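Local coordinates for transcriptional regulator, LacI family (Corynebacterium glutamicum, PDB 3H5T), which activates transcription of the inositol phosphate synthase gene in an inositol-dependent way by binding a palindromic promoter motif, and regulates other genes probably needed for cell wall components and mycothiol, at residues K322-K327 with V345-S350. Sequence-based numbering, arbitrary orientation.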
loop_
_atom_site.group_PDB
_atom_site.type_symbol
_atom_site.label_atom_id
_atom_site.label_comp_id
_atom_site.label_asym_id
_atom_site.label_seq_id
_atom_site.Cartn_x
_atom_site.Cartn_y
_atom_site.Cartn_z
ATOM N N LYS A 322 6.446 -2.422 -0.652
ATOM C CA LYS A 322 7.569 -2.044 0.191
ATOM C C LYS A 322 8.484 -1.107 -0.598
ATOM O O LYS A 322 9.009 -0.136 -0.057
ATOM C CB LYS A 322 8.343 -3.278 0.666
ATOM C CG LYS A 322 9.490 -2.966 1.619
ATOM C CD LYS A 322 9.958 -4.231 2.299
ATOM C CE LYS A 322 10.801 -3.954 3.535
ATOM N NZ LYS A 322 12.225 -3.637 3.244
ATOM N N LEU A 323 8.652 -1.394 -1.884
ATOM C CA LEU A 323 9.508 -0.575 -2.736
ATOM C C LEU A 323 8.874 0.807 -2.894
ATOM O O LEU A 323 9.579 1.827 -2.911
ATOM C CB LEU A 323 9.686 -1.230 -4.116
ATOM C CG LEU A 323 10.624 -0.513 -5.095
ATOM C CD1 LEU A 323 12.043 -0.585 -4.573
ATOM C CD2 LEU A 323 10.539 -1.153 -6.488
ATOM N N LYS A 324 7.545 0.831 -3.000
ATOM C CA LYS A 324 6.810 2.083 -3.157
ATOM C C LYS A 324 7.048 2.971 -1.945
ATOM O O LYS A 324 7.176 4.187 -2.064
ATOM C CB LYS A 324 5.316 1.811 -3.308
ATOM C CG LYS A 324 4.500 3.064 -3.544
ATOM C CD LYS A 324 3.029 2.751 -3.678
ATOM C CE LYS A 324 2.474 2.165 -2.390
ATOM N NZ LYS A 324 1.055 1.712 -2.553
ATOM N N GLY A 325 7.117 2.345 -0.777
ATOM C CA GLY A 325 7.358 3.085 0.445
ATOM C C GLY A 325 8.798 3.531 0.548
ATOM O O GLY A 325 9.075 4.640 1.015
ATOM N N PHE A 326 9.723 2.671 0.122
ATOM C CA PHE A 326 11.138 3.020 0.165
ATOM C C PHE A 326 11.405 4.208 -0.749
ATOM O O PHE A 326 12.084 5.158 -0.356
ATOM C CB PHE A 326 12.021 1.846 -0.271
ATOM C CG PHE A 326 13.497 2.130 -0.159
ATOM C CD1 PHE A 326 14.127 2.137 1.084
ATOM C CD2 PHE A 326 14.251 2.419 -1.288
ATOM C CE1 PHE A 326 15.497 2.430 1.196
ATOM C CE2 PHE A 326 15.616 2.714 -1.187
ATOM C CZ PHE A 326 16.237 2.718 0.061
ATOM N N LYS A 327 10.879 4.161 -1.968
ATOM C CA LYS A 327 11.080 5.269 -2.901
ATOM C C LYS A 327 10.420 6.531 -2.348
ATOM O O LYS A 327 10.932 7.641 -2.527
ATOM C CB LYS A 327 10.476 4.961 -4.282
ATOM C CG LYS A 327 11.104 3.802 -5.022
ATOM C CD LYS A 327 10.554 3.706 -6.427
ATOM C CE LYS A 327 11.398 2.757 -7.266
ATOM N NZ LYS A 327 12.850 3.128 -7.239
ATOM N N VAL A 345 6.893 8.969 -10.957
ATOM C CA VAL A 345 7.488 7.650 -11.132
ATOM C C VAL A 345 6.363 6.626 -11.202
ATOM O O VAL A 345 5.453 6.637 -10.369
ATOM C CB VAL A 345 8.401 7.264 -9.949
ATOM C CG1 VAL A 345 8.948 5.871 -10.162
ATOM C CG2 VAL A 345 9.535 8.262 -9.805
ATOM N N GLU A 346 6.424 5.745 -12.197
ATOM C CA GLU A 346 5.412 4.715 -12.364
ATOM C C GLU A 346 5.941 3.382 -11.872
ATOM O O GLU A 346 6.922 2.874 -12.402
ATOM C CB GLU A 346 5.026 4.573 -13.835
ATOM C CG GLU A 346 3.888 3.578 -14.080
ATOM C CD GLU A 346 3.625 3.341 -15.558
ATOM O OE1 GLU A 346 3.683 4.319 -16.339
ATOM O OE2 GLU A 346 3.353 2.179 -15.934
ATOM N N LEU A 347 5.304 2.817 -10.854
ATOM C CA LEU A 347 5.737 1.526 -10.347
ATOM C C LEU A 347 5.132 0.432 -11.210
ATOM O O LEU A 347 3.966 0.510 -11.606
ATOM C CB LEU A 347 5.305 1.329 -8.894
ATOM C CG LEU A 347 6.038 2.145 -7.825
ATOM C CD1 LEU A 347 5.659 1.605 -6.461
ATOM C CD2 LEU A 347 7.546 2.036 -8.008
ATOM N N GLU A 348 5.927 -0.585 -11.513
ATOM C CA GLU A 348 5.438 -1.684 -12.325
ATOM C C GLU A 348 4.783 -2.725 -11.438
ATOM O O GLU A 348 5.170 -2.903 -10.284
ATOM C CB GLU A 348 6.581 -2.324 -13.120
ATOM C CG GLU A 348 6.281 -3.753 -13.579
ATOM C CD GLU A 348 7.166 -4.219 -14.725
ATOM O OE1 GLU A 348 6.973 -3.717 -15.856
ATOM O OE2 GLU A 348 8.046 -5.084 -14.498
ATOM N N THR A 349 3.769 -3.388 -11.982
ATOM C CA THR A 349 3.059 -4.443 -11.276
ATOM C C THR A 349 3.204 -5.692 -12.134
ATOM O O THR A 349 3.666 -5.620 -13.267
ATOM C CB THR A 349 1.553 -4.130 -11.137
ATOM O OG1 THR A 349 0.927 -4.208 -12.426
ATOM C CG2 THR A 349 1.346 -2.734 -10.553
ATOM N N SER A 350 2.813 -6.840 -11.601
ATOM C CA SER A 350 2.882 -8.082 -12.355
ATOM C C SER A 350 1.695 -8.938 -11.949
ATOM O O SER A 350 1.396 -9.070 -10.766
ATOM C CB SER A 350 4.190 -8.820 -12.068
ATOM O OG SER A 350 4.301 -9.132 -10.693
#
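Leu347 points its side chain at the helix and divides it between two lysines, Lys324 and Lys327, one turn apart. CD1 goes to Lys324 and CD2 to Lys327. The contact is wholly aliphatic, and no hydrogen bond joins segments 322-327 and 345-350.

The two lysines meet the leucine differently. The Lys324 chain runs across Leu347 at about a right angle. Its methylenes lie against one methyl; Lys324 CD is 4.0 Å from Leu347 CD1. Its CG is anti to the backbone N (chi1 -177°), and the chain then bends at chi3 (64°). The amino end thus leads away from the strand, and NZ makes a salt bridge with Asp158 and a hydrogen bond with Asn321, which probably fixes the amino end while the methylenes pack on Leu347.

Lys327 lies alongside instead, running past Leu347 in the opposite direction. Lys327 CD is 3.8 Å from Leu347 CD2, and Lys327 CE is 4.0 Å from the same methyl. The backbones stay well apart, with 7.3 Å between CA of Lys324 and CA of Leu347.

The contact seats helix 321-336 on the mixed sheet of one lobe of the periplasmic-binding-protein-like domain. Ile169 of the adjoining strand 168-171 touches Lys324, Lys327 and Leu347. Backbone hydrogen bonds of Val345 and Leu347 with Ala170 join the two strands, and Phe91 of helix 86-98 packs on Lys324.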